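Side-chain contacts in toll-like receptor 13 (Mus musculus, PDB 4Z0C), which recognises bacterial 23S ribosomal RNA and signals through MYD88 and TRAF6 to activate NF-kappa-B and the inflammatory response: residues Q8-I13 with L653-V658; K239-S244 with M268-H273; H263-M268 with N313-Y318; K673-S676 with E681-I684. One frame throughout, in Å; residues are numbered along the deposited sequence.

Interaction 1 of 4, residues Q8-I13 with L653-V658; sequences QYEFDI and LMFFDV. With nucleotides of chain C.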
# COMPACT_ATOMS: atom_id res chain seq x y z
N GLN A 8 -22.94 0.56 -25.85
CA GLN A 8 -22.05 -0.17 -26.74
C GLN A 8 -20.65 -0.27 -26.14
O GLN A 8 -20.24 0.55 -25.32
CB GLN A 8 -22.01 0.47 -28.14
CG GLN A 8 -23.25 0.14 -28.99
CD GLN A 8 -23.27 0.83 -30.34
OE1 GLN A 8 -24.11 0.53 -31.18
NE2 GLN A 8 -22.35 1.77 -30.56
N TYR A 9 -19.94 -1.31 -26.54
CA TYR A 9 -18.54 -1.50 -26.20
C TYR A 9 -17.69 -0.56 -27.05
O TYR A 9 -17.88 -0.44 -28.24
CB TYR A 9 -18.16 -2.97 -26.45
CG TYR A 9 -16.69 -3.30 -26.37
CD1 TYR A 9 -15.92 -2.93 -25.26
CD2 TYR A 9 -16.08 -4.04 -27.38
CE1 TYR A 9 -14.56 -3.25 -25.20
CE2 TYR A 9 -14.74 -4.38 -27.31
CZ TYR A 9 -13.99 -4.00 -26.23
OH TYR A 9 -12.65 -4.35 -26.21
N GLU A 10 -16.74 0.08 -26.42
CA GLU A 10 -15.97 1.15 -27.04
C GLU A 10 -15.22 0.71 -28.30
O GLU A 10 -15.01 1.51 -29.21
CB GLU A 10 -15.02 1.75 -25.97
CG GLU A 10 -15.30 1.14 -24.56
CD GLU A 10 -14.88 2.04 -23.40
OE1 GLU A 10 -13.75 2.56 -23.41
OE2 GLU A 10 -15.69 2.20 -22.46
N PHE A 11 -14.81 -0.55 -28.38
CA PHE A 11 -13.98 -1.01 -29.48
C PHE A 11 -14.69 -1.99 -30.42
O PHE A 11 -14.06 -2.59 -31.29
CB PHE A 11 -12.65 -1.60 -28.97
CG PHE A 11 -11.90 -0.67 -28.06
CD1 PHE A 11 -11.37 0.53 -28.55
CD2 PHE A 11 -11.74 -0.96 -26.71
CE1 PHE A 11 -10.71 1.41 -27.71
CE2 PHE A 11 -11.06 -0.08 -25.86
CZ PHE A 11 -10.54 1.09 -26.36
N ASP A 12 -15.99 -2.18 -30.22
CA ASP A 12 -16.83 -2.89 -31.19
C ASP A 12 -18.32 -2.55 -31.01
O ASP A 12 -18.96 -3.05 -30.07
CB ASP A 12 -16.60 -4.39 -31.08
CG ASP A 12 -17.27 -5.21 -32.25
OD1 ASP A 12 -18.26 -4.77 -32.87
OD2 ASP A 12 -16.75 -6.29 -32.55
N ILE A 13 -18.87 -1.70 -31.90
CA ILE A 13 -20.29 -1.27 -31.84
C ILE A 13 -21.31 -2.44 -31.79
O ILE A 13 -22.45 -2.26 -31.36
CB ILE A 13 -20.68 -0.30 -33.03
CG1 ILE A 13 -20.49 -0.95 -34.40
CG2 ILE A 13 -19.90 1.01 -32.97
CD1 ILE A 13 -21.05 -0.11 -35.57
N LEU A 653 -13.70 11.17 -33.50
CA LEU A 653 -14.46 10.76 -32.32
C LEU A 653 -15.53 9.74 -32.66
O LEU A 653 -16.26 9.90 -33.63
CB LEU A 653 -15.08 11.99 -31.65
CG LEU A 653 -15.67 11.72 -30.27
CD1 LEU A 653 -14.56 11.41 -29.26
CD2 LEU A 653 -16.53 12.88 -29.81
N MET A 654 -15.64 8.68 -31.86
CA MET A 654 -16.73 7.69 -32.02
C MET A 654 -17.30 7.12 -30.73
O MET A 654 -18.28 6.41 -30.75
CB MET A 654 -16.36 6.57 -33.00
CG MET A 654 -15.04 5.89 -32.78
SD MET A 654 -14.62 4.96 -34.29
CE MET A 654 -14.72 6.24 -35.54
N PHE A 655 -16.70 7.51 -29.60
CA PHE A 655 -17.18 7.14 -28.29
C PHE A 655 -16.82 8.29 -27.36
O PHE A 655 -15.64 8.60 -27.20
CB PHE A 655 -16.49 5.86 -27.84
CG PHE A 655 -17.10 5.22 -26.62
CD1 PHE A 655 -16.64 5.54 -25.35
CD2 PHE A 655 -18.11 4.28 -26.74
CE1 PHE A 655 -17.19 4.93 -24.23
CE2 PHE A 655 -18.66 3.67 -25.62
CZ PHE A 655 -18.20 3.99 -24.37
N PHE A 656 -17.82 8.92 -26.76
CA PHE A 656 -17.64 10.10 -25.90
C PHE A 656 -18.50 9.90 -24.68
O PHE A 656 -19.73 9.86 -24.77
CB PHE A 656 -18.03 11.38 -26.63
CG PHE A 656 -18.02 12.61 -25.76
CD1 PHE A 656 -16.82 13.21 -25.40
CD2 PHE A 656 -19.21 13.19 -25.33
CE1 PHE A 656 -16.80 14.36 -24.60
CE2 PHE A 656 -19.20 14.33 -24.54
CZ PHE A 656 -17.98 14.92 -24.17
N ASP A 657 -17.84 9.75 -23.53
CA ASP A 657 -18.49 9.22 -22.35
C ASP A 657 -18.58 10.30 -21.30
O ASP A 657 -17.56 10.74 -20.77
CB ASP A 657 -17.70 8.03 -21.81
CG ASP A 657 -18.43 7.29 -20.71
OD1 ASP A 657 -19.35 7.87 -20.09
OD2 ASP A 657 -18.07 6.12 -20.47
N VAL A 658 -19.80 10.70 -21.00
CA VAL A 658 -20.03 11.78 -20.05
C VAL A 658 -21.11 11.34 -19.06
O VAL A 658 -21.80 12.14 -18.42
CB VAL A 658 -20.34 13.10 -20.80
CG1 VAL A 658 -21.76 13.08 -21.38
CG2 VAL A 658 -20.09 14.30 -19.92
P A C 6 -11.58 -1.83 -21.43
OP1 A C 6 -10.81 -3.10 -21.52
OP2 A C 6 -11.08 -0.70 -22.24
O5' A C 6 -13.10 -2.14 -21.75
C5' A C 6 -14.12 -1.14 -21.66
C4' A C 6 -15.44 -1.73 -21.21
O4' A C 6 -15.86 -2.76 -22.15
C3' A C 6 -15.40 -2.41 -19.85
O3' A C 6 -16.70 -2.31 -19.27
C2' A C 6 -15.12 -3.87 -20.21
O2' A C 6 -15.51 -4.80 -19.24
C1' A C 6 -15.92 -4.02 -21.50
N9 A C 6 -15.39 -5.00 -22.45
C8 A C 6 -14.07 -5.33 -22.69
N7 A C 6 -13.92 -6.20 -23.68
C5 A C 6 -15.21 -6.44 -24.13
C6 A C 6 -15.73 -7.25 -25.16
N6 A C 6 -14.97 -8.01 -25.96
N1 A C 6 -17.07 -7.26 -25.36
C2 A C 6 -17.83 -6.48 -24.57
N3 A C 6 -17.46 -5.68 -23.56
C4 A C 6 -16.13 -5.70 -23.39
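Glu10 lies across the ring of Phe655 where the two ends of the leucine-rich-repeat solenoid meet: residues 8-13 belong to its N-terminal end, and strand 655-657 is the last strand of its concave parallel array. Some 640 residues separate the partners in sequence, so the contact helps to close the ectodomain into a ring.

The apolar part is a CH-pi contact. Glu10 CB stands 3.9 Å from the centroid of the Phe655 ring, only 3° off its normal, and thus over the middle of the face. Phe655 turns its CG away from its own backbone N (chi1 -168°), which carries the ring out to Glu10 from the edge strand. At the rim, Phe655 CE2 comes 3.5 Å from Gln8 O. A flat aromatic suits this place, offering a face to methylenes and an edge to a carbonyl.

The polar part concerns the carboxylate, inclined 36° to the ring. Glu10 OE1 forms a salt bridge with Arg609, which probably offsets the nearness of Asp657, itself paired with Arg635.

Contacts with RNA come from a type I turn, Tyr9 to Asp12, that also holds Glu10. The Tyr9 ring takes the base of nucleotide A6 of chain C over one face and the Phe11 backbone N over the opposite one. Within that stack, Tyr9 CE1 lies 3.3 Å from C8 of A6; Phe11 CE2 approaches its phosphate oxygen OP2 at 3.7 Å.

Interaction 2 of 4, residues K239-S244 with M268-H273; sequences KLENLS and MKTVCH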
# COMPACT_ATOMS: atom_id res chain seq x y z
N LYS A 239 -14.49 -49.72 -5.29
CA LYS A 239 -13.78 -50.98 -5.12
C LYS A 239 -13.00 -51.27 -6.41
O LYS A 239 -13.56 -51.78 -7.37
CB LYS A 239 -14.77 -52.11 -4.81
CG LYS A 239 -14.13 -53.48 -4.63
CD LYS A 239 -15.14 -54.51 -4.11
CE LYS A 239 -14.63 -55.94 -4.29
NZ LYS A 239 -15.64 -56.95 -3.88
N LEU A 240 -11.71 -50.96 -6.41
CA LEU A 240 -10.91 -51.02 -7.64
C LEU A 240 -10.76 -52.41 -8.28
O LEU A 240 -10.44 -52.50 -9.47
CB LEU A 240 -9.53 -50.38 -7.42
CG LEU A 240 -9.51 -48.85 -7.58
CD1 LEU A 240 -9.49 -48.14 -6.23
CD2 LEU A 240 -8.37 -48.39 -8.46
N GLU A 241 -11.00 -53.47 -7.52
CA GLU A 241 -10.99 -54.83 -8.08
C GLU A 241 -12.07 -55.01 -9.16
O GLU A 241 -11.89 -55.77 -10.11
CB GLU A 241 -11.19 -55.87 -6.99
CG GLU A 241 -10.01 -56.02 -6.04
CD GLU A 241 -10.07 -55.05 -4.88
OE1 GLU A 241 -11.11 -54.39 -4.72
OE2 GLU A 241 -9.08 -54.95 -4.12
N ASN A 242 -13.19 -54.30 -9.01
CA ASN A 242 -14.31 -54.41 -9.93
C ASN A 242 -14.15 -53.54 -11.16
O ASN A 242 -15.05 -53.43 -11.99
CB ASN A 242 -15.61 -54.09 -9.21
CG ASN A 242 -15.93 -55.11 -8.15
OD1 ASN A 242 -15.18 -56.06 -7.94
ND2 ASN A 242 -17.04 -54.92 -7.45
N LEU A 243 -12.99 -52.91 -11.26
CA LEU A 243 -12.62 -52.21 -12.48
C LEU A 243 -11.94 -53.28 -13.30
O LEU A 243 -11.31 -54.19 -12.76
CB LEU A 243 -11.64 -51.08 -12.15
CG LEU A 243 -11.81 -49.65 -12.68
CD1 LEU A 243 -13.25 -49.26 -12.99
CD2 LEU A 243 -11.21 -48.69 -11.66
N SER A 244 -12.08 -53.21 -14.61
CA SER A 244 -11.49 -54.22 -15.46
C SER A 244 -10.61 -53.62 -16.56
O SER A 244 -11.09 -52.84 -17.37
CB SER A 244 -12.60 -55.09 -16.07
OG SER A 244 -12.20 -55.60 -17.33
N MET A 268 -1.22 -50.73 -3.13
CA MET A 268 -0.49 -50.71 -4.40
C MET A 268 -0.59 -52.00 -5.20
O MET A 268 -0.44 -51.99 -6.42
CB MET A 268 0.99 -50.35 -4.21
CG MET A 268 1.28 -48.87 -4.11
SD MET A 268 0.48 -47.89 -5.39
CE MET A 268 -0.88 -47.25 -4.42
N LYS A 269 -0.86 -53.10 -4.52
CA LYS A 269 -1.00 -54.38 -5.20
C LYS A 269 -2.26 -54.35 -6.07
O LYS A 269 -2.22 -54.69 -7.25
CB LYS A 269 -1.01 -55.54 -4.20
CG LYS A 269 -0.44 -56.86 -4.73
CD LYS A 269 -0.25 -57.88 -3.59
CE LYS A 269 -1.10 -59.14 -3.77
NZ LYS A 269 -1.29 -59.88 -2.48
N THR A 270 -3.37 -53.91 -5.49
CA THR A 270 -4.59 -53.72 -6.24
C THR A 270 -4.38 -52.74 -7.39
O THR A 270 -4.69 -53.03 -8.55
CB THR A 270 -5.69 -53.14 -5.37
OG1 THR A 270 -5.80 -53.91 -4.16
CG2 THR A 270 -7.03 -53.11 -6.15
N VAL A 271 -3.85 -51.57 -7.06
CA VAL A 271 -3.62 -50.51 -8.03
C VAL A 271 -2.76 -51.01 -9.20
O VAL A 271 -3.11 -50.82 -10.36
CB VAL A 271 -2.99 -49.25 -7.36
CG1 VAL A 271 -2.73 -48.18 -8.38
CG2 VAL A 271 -3.93 -48.70 -6.27
N CYS A 272 -1.64 -51.64 -8.90
CA CYS A 272 -0.75 -52.10 -9.96
C CYS A 272 -1.38 -53.20 -10.82
O CYS A 272 -1.12 -53.28 -12.03
CB CYS A 272 0.58 -52.59 -9.38
SG CYS A 272 1.73 -51.28 -8.93
N HIS A 273 -2.22 -54.04 -10.22
CA HIS A 273 -2.89 -55.09 -11.00
C HIS A 273 -3.78 -54.48 -12.08
O HIS A 273 -3.87 -55.00 -13.19
CB HIS A 273 -3.71 -56.06 -10.12
CG HIS A 273 -4.40 -57.13 -10.91
ND1 HIS A 273 -3.72 -58.04 -11.69
CD2 HIS A 273 -5.72 -57.40 -11.08
CE1 HIS A 273 -4.59 -58.83 -12.30
NE2 HIS A 273 -5.81 -58.46 -11.95
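Thr270 lays its methyl group against two consecutive residues of the neighbouring repeat, Leu240 and Glu241. CG2 of Thr270 meets Leu240 CB at 3.9 Å and lies 3.4 Å from Glu241 OE2. The two fork arms of the threonine share the work: CG2 points away from the backbone N and toward residues 240 and 241, while OG1, beside that N (chi1 -50°), faces the carboxylate. The hydroxyl OG1 of Thr270 donates to Glu241 OE2 over 3.4 Å, a weak bond.

Glu241 can meet it because its chain is folded at chi2 (87°), which swings the carboxylate back toward the helix and brings the two side chains together at about a right angle. Leucine and glutamate suit their places, the one turned inward, the other at the exposed border.

These elements lie on the outer side of the solenoid, in LRR 9 and at the end of LRR 10. Residues 240-242 form a short 3-10 turn, and residues 268-273 begin the helix 268-275, so one repeat's turn packs beside the next repeat's helix. Leu240 also touches Leu256 and Leu274, continuing the contact inward, and Cys272 of the same helix is tied by a disulfide to Cys302.

With a single weak hydrogen bond and a methyl group wedged beside a carboxylate, the contact probably owes more to close packing between adjacent repeats than to electrostatics.

Interaction 3 of 4, residues H263-M268 with N313-Y318; sequences HGHLDM and NSDLIY. With NAG (2-acetamido-2-deoxy-beta-D-glucopyranose), chain O; NAG (2-acetamido-2-deoxy-beta-D-glucopyranose), chain P.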
# COMPACT_ATOMS: atom_id res chain seq x y z
N HIS A 263 -8.58 -40.78 4.31
CA HIS A 263 -8.91 -42.04 3.65
C HIS A 263 -7.71 -43.00 3.60
O HIS A 263 -7.87 -44.22 3.62
CB HIS A 263 -9.52 -41.81 2.26
CG HIS A 263 -10.42 -42.93 1.83
ND1 HIS A 263 -9.97 -44.02 1.12
CD2 HIS A 263 -11.74 -43.14 2.04
CE1 HIS A 263 -10.97 -44.85 0.90
NE2 HIS A 263 -12.06 -44.34 1.45
N GLY A 264 -6.50 -42.45 3.53
CA GLY A 264 -5.31 -43.26 3.67
C GLY A 264 -4.80 -43.86 2.38
O GLY A 264 -5.41 -43.73 1.33
N HIS A 265 -3.66 -44.53 2.48
CA HIS A 265 -2.98 -45.07 1.31
C HIS A 265 -3.84 -46.10 0.58
O HIS A 265 -4.65 -46.79 1.19
CB HIS A 265 -1.66 -45.74 1.71
CG HIS A 265 -0.74 -44.86 2.51
ND1 HIS A 265 -0.96 -43.51 2.68
CD2 HIS A 265 0.38 -45.15 3.20
CE1 HIS A 265 0.00 -43.00 3.43
NE2 HIS A 265 0.83 -43.97 3.76
N LEU A 266 -3.66 -46.18 -0.74
CA LEU A 266 -4.29 -47.22 -1.54
C LEU A 266 -3.39 -48.46 -1.51
O LEU A 266 -2.18 -48.35 -1.35
CB LEU A 266 -4.48 -46.75 -2.99
CG LEU A 266 -5.51 -45.66 -3.30
CD1 LEU A 266 -5.59 -45.34 -4.82
CD2 LEU A 266 -6.89 -46.03 -2.75
N ASP A 267 -3.99 -49.64 -1.68
CA ASP A 267 -3.25 -50.88 -1.76
C ASP A 267 -2.53 -50.95 -3.11
O ASP A 267 -3.17 -51.21 -4.12
CB ASP A 267 -4.23 -52.06 -1.64
CG ASP A 267 -3.53 -53.40 -1.45
OD1 ASP A 267 -2.48 -53.63 -2.10
OD2 ASP A 267 -4.05 -54.23 -0.66
N MET A 268 -1.22 -50.73 -3.13
CA MET A 268 -0.49 -50.71 -4.40
C MET A 268 -0.59 -52.00 -5.20
O MET A 268 -0.44 -51.99 -6.42
CB MET A 268 0.99 -50.35 -4.21
CG MET A 268 1.28 -48.87 -4.11
SD MET A 268 0.48 -47.89 -5.39
CE MET A 268 -0.88 -47.25 -4.42
N ASN A 313 0.40 -35.47 -1.06
CA ASN A 313 0.77 -36.69 -0.33
C ASN A 313 1.56 -36.37 0.93
O ASN A 313 2.79 -36.28 0.92
CB ASN A 313 1.49 -37.68 -1.23
CG ASN A 313 0.51 -38.41 -2.15
OD1 ASN A 313 -0.34 -39.15 -1.68
ND2 ASN A 313 0.62 -38.17 -3.46
N SER A 314 0.81 -36.20 2.02
CA SER A 314 1.34 -35.69 3.27
C SER A 314 2.44 -36.54 3.91
O SER A 314 3.21 -36.06 4.75
CB SER A 314 0.18 -35.47 4.25
OG SER A 314 -0.73 -36.55 4.22
N ASP A 315 2.54 -37.81 3.52
CA ASP A 315 3.59 -38.68 4.06
C ASP A 315 4.91 -38.60 3.30
O ASP A 315 5.87 -39.31 3.62
CB ASP A 315 3.12 -40.14 4.12
CG ASP A 315 2.21 -40.40 5.30
OD1 ASP A 315 2.15 -39.56 6.22
OD2 ASP A 315 1.53 -41.46 5.31
N LEU A 316 4.97 -37.75 2.27
CA LEU A 316 6.24 -37.50 1.60
C LEU A 316 6.95 -36.34 2.33
O LEU A 316 6.54 -35.17 2.23
CB LEU A 316 6.04 -37.18 0.11
CG LEU A 316 5.40 -38.22 -0.81
CD1 LEU A 316 5.43 -37.77 -2.26
CD2 LEU A 316 6.05 -39.62 -0.65
N ILE A 317 7.96 -36.68 3.12
CA ILE A 317 8.70 -35.70 3.92
C ILE A 317 10.13 -35.53 3.39
O ILE A 317 10.68 -34.43 3.36
CB ILE A 317 8.69 -36.10 5.40
CG1 ILE A 317 7.24 -36.28 5.86
CG2 ILE A 317 9.44 -35.04 6.27
CD1 ILE A 317 7.09 -36.57 7.34
N TYR A 318 10.74 -36.63 2.99
CA TYR A 318 11.99 -36.57 2.23
C TYR A 318 11.99 -37.59 1.08
O TYR A 318 11.31 -38.63 1.14
CB TYR A 318 13.21 -36.76 3.12
CG TYR A 318 13.24 -38.05 3.91
CD1 TYR A 318 12.69 -38.12 5.18
CD2 TYR A 318 13.84 -39.19 3.38
CE1 TYR A 318 12.72 -39.30 5.91
CE2 TYR A 318 13.87 -40.38 4.10
CZ TYR A 318 13.31 -40.43 5.35
OH TYR A 318 13.33 -41.60 6.05
C1 NAG O . -1.68 -41.25 6.24
C2 NAG O . -2.65 -40.50 7.13
C3 NAG O . -2.56 -41.21 8.46
C4 NAG O . -2.93 -42.70 8.27
C5 NAG O . -2.42 -43.31 6.94
C6 NAG O . -3.25 -44.50 6.46
C7 NAG O . -3.22 -38.13 7.18
C8 NAG O . -2.72 -36.74 6.99
N2 NAG O . -2.31 -39.09 7.16
O3 NAG O . -3.40 -40.56 9.39
O4 NAG O . -2.42 -43.45 9.35
O5 NAG O . -2.39 -42.39 5.85
O6 NAG O . -2.75 -44.93 5.22
O7 NAG O . -4.42 -38.33 7.37
C1 NAG P . 17.50 -40.28 3.54
C2 NAG P . 18.73 -41.16 3.78
C3 NAG P . 18.75 -41.78 5.18
C4 NAG P . 18.49 -40.74 6.25
C5 NAG P . 17.20 -39.97 5.95
C6 NAG P . 16.97 -38.83 6.96
C7 NAG P . 19.80 -42.42 1.93
C8 NAG P . 19.91 -43.81 1.37
N2 NAG P . 18.78 -42.20 2.76
O3 NAG P . 19.99 -42.41 5.46
O4 NAG P . 18.43 -41.37 7.52
O5 NAG P . 17.19 -39.43 4.64
O6 NAG P . 17.88 -37.75 6.80
O7 NAG P . 20.64 -41.57 1.62
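His265 carries the Asp315 carboxylate at the edge of its ring and a sugar hydroxyl over its face, so that protein and glycan share one imidazole. Asp315 OD2 is modelled 3.0 Å from His265 NE2, although the exact placement of this pair is doubtful; the ring and carboxylate planes stand nearly perpendicular, 86° apart. Both side chains have CG beside the backbone N, which lets them reach across between the loops.

The sugar is the N-acetylglucosamine of chain O, part of a glycan on the protein itself, at Asn289. Its O6 sits 3.3 Å above the imidazole plane and accepts a nearly straight hydrogen bond from the His265 backbone N at 2.9 Å (171°). Gly264, lacking a side chain, lets O6 lie close, and its phi of 88° is one glycine readily adopts.

These loops belong to LRR 10 and LRR 12 of the leucine-rich-repeat solenoid, so the contact bypasses LRR 11, whose Asn289 O receives a weak hydrogen bond from His265 ND1. Histidine offers polar neighbours its ring edge and the sugar a face, while aspartate supplies an oxygen at that edge. At the acetyl group, methyl C8 of the sugar lies near Ser314 OG.

Interaction 4 of 4, residues K673-S676 with E681-I684; sequences KNWS and EVHI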
# COMPACT_ATOMS: atom_id res chain seq x y z
N LYS A 673 -27.48 18.16 -26.34
CA LYS A 673 -28.64 17.29 -26.28
C LYS A 673 -29.13 16.85 -27.66
O LYS A 673 -29.42 15.67 -27.89
CB LYS A 673 -29.77 17.97 -25.50
CG LYS A 673 -31.15 17.41 -25.77
CD LYS A 673 -32.21 18.42 -25.32
CE LYS A 673 -33.62 18.01 -25.73
NZ LYS A 673 -33.88 18.26 -27.18
N ASN A 674 -29.23 17.80 -28.59
CA ASN A 674 -29.65 17.49 -29.96
C ASN A 674 -28.61 16.71 -30.76
O ASN A 674 -28.96 15.75 -31.46
CB ASN A 674 -30.06 18.76 -30.70
CG ASN A 674 -31.38 19.31 -30.22
OD1 ASN A 674 -32.30 18.55 -29.92
ND2 ASN A 674 -31.46 20.62 -30.07
N TRP A 675 -27.35 17.11 -30.63
CA TRP A 675 -26.26 16.48 -31.37
C TRP A 675 -26.00 15.06 -30.85
O TRP A 675 -25.76 14.14 -31.64
CB TRP A 675 -24.98 17.31 -31.28
CG TRP A 675 -23.77 16.59 -31.82
CD1 TRP A 675 -23.36 16.54 -33.12
CD2 TRP A 675 -22.83 15.80 -31.07
NE1 TRP A 675 -22.22 15.77 -33.22
CE2 TRP A 675 -21.87 15.31 -31.98
CE3 TRP A 675 -22.70 15.46 -29.72
CZ2 TRP A 675 -20.81 14.50 -31.59
CZ3 TRP A 675 -21.64 14.65 -29.33
CH2 TRP A 675 -20.70 14.18 -30.26
N SER A 676 -26.06 14.89 -29.53
CA SER A 676 -25.76 13.59 -28.92
C SER A 676 -26.79 12.54 -29.30
O SER A 676 -26.44 11.37 -29.46
CB SER A 676 -25.68 13.68 -27.41
OG SER A 676 -26.96 13.92 -26.87
N GLU A 681 -22.25 9.05 -35.76
CA GLU A 681 -20.83 8.79 -35.80
C GLU A 681 -20.31 8.53 -34.39
O GLU A 681 -19.39 7.74 -34.19
CB GLU A 681 -20.11 9.99 -36.42
CG GLU A 681 -18.60 9.91 -36.39
CD GLU A 681 -18.03 9.11 -37.57
OE1 GLU A 681 -16.81 8.85 -37.56
OE2 GLU A 681 -18.81 8.77 -38.50
N VAL A 682 -20.95 9.16 -33.40
CA VAL A 682 -20.47 9.08 -32.04
C VAL A 682 -21.48 8.47 -31.09
O VAL A 682 -22.60 8.96 -30.96
CB VAL A 682 -20.05 10.46 -31.48
CG1 VAL A 682 -19.53 10.30 -30.03
CG2 VAL A 682 -18.97 11.09 -32.35
N HIS A 683 -21.06 7.40 -30.40
CA HIS A 683 -21.87 6.78 -29.36
C HIS A 683 -21.63 7.43 -28.00
O HIS A 683 -20.51 7.79 -27.66
CB HIS A 683 -21.63 5.26 -29.27
CG HIS A 683 -22.46 4.61 -28.21
ND1 HIS A 683 -23.81 4.39 -28.36
CD2 HIS A 683 -22.16 4.22 -26.95
CE1 HIS A 683 -24.30 3.86 -27.25
NE2 HIS A 683 -23.31 3.74 -26.38
N ILE A 684 -22.71 7.57 -27.23
CA ILE A 684 -22.67 8.25 -25.94
C ILE A 684 -23.40 7.45 -24.87
O ILE A 684 -24.62 7.45 -24.81
CB ILE A 684 -23.19 9.73 -26.06
CG1 ILE A 684 -22.14 10.57 -26.80
CG2 ILE A 684 -23.45 10.36 -24.67
CD1 ILE A 684 -22.67 11.70 -27.51
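This is a buried hydrophobic contact in the C-terminal capping region (LRRCT) of the ectodomain, formed where helix 670-678 packs on the extended chain that follows it. Only four residues separate the two segments, so it is a local fold-back of helix onto its own continuation.

Trp675 and Ile684 carry most of it. Turned away from its backbone N (chi1 170°), the indole of Trp675 reaches past the helix toward residues 682 and 684, and it is the six-membered part that does the touching. CZ2 of Trp675 meets Val682 CG2 at 3.9 Å, with the valine CB and CG1 close to CH2. Further round the same ring, Trp675 CZ3 lies 3.6 Å from Ile684 CD1, and here the two side chains run at about a right angle.

Ile684 CD1 touches two partners, for it also lies 3.6 Å from Ser676 CB, one helix residue on. A small residue suits this position, since its CB can come close to the isoleucine tip, while the long isoleucine reaches both the serine and the indole. Val682 and Ile684 alternate with His683, whose side chain points the other way, as expected of an extended chain, and meets the aromatic rings of Phe3 and Tyr1 at the N-terminal end.

The indole is also stacked with Trp671 of the same helix and touches Leu647. The extended chain itself runs beside strand 655-657, His683 bonding through its backbone to Met654 and Phe656, so it lies between the cap helix and the last strand of the solenoid.

Interactions 1 and 4 are neighbours, their centres 11 Å apart, and they touch through strand 655-657: His683 N bonds to Met654 O and Phe656 N to His683 O. Interactions 2 and 3 form a second pair, 17 Å between centres, sharing Met268 and packing Val271 against Leu266. The pairs lie on opposite sides of the chain's centre; the centre of interaction 1 is 57 Å from that of interaction 3 and 61 Å from that of interaction 2. Along the sequence, interactions 2 and 3 alternate their segments and fall between the two halves of interaction 1; interaction 4 follows. One pair ties LRR 9 to LRR 10 and LRR 10 to LRR 12; the other unites N-terminal end, last strand and C-terminal cap beside the RNA.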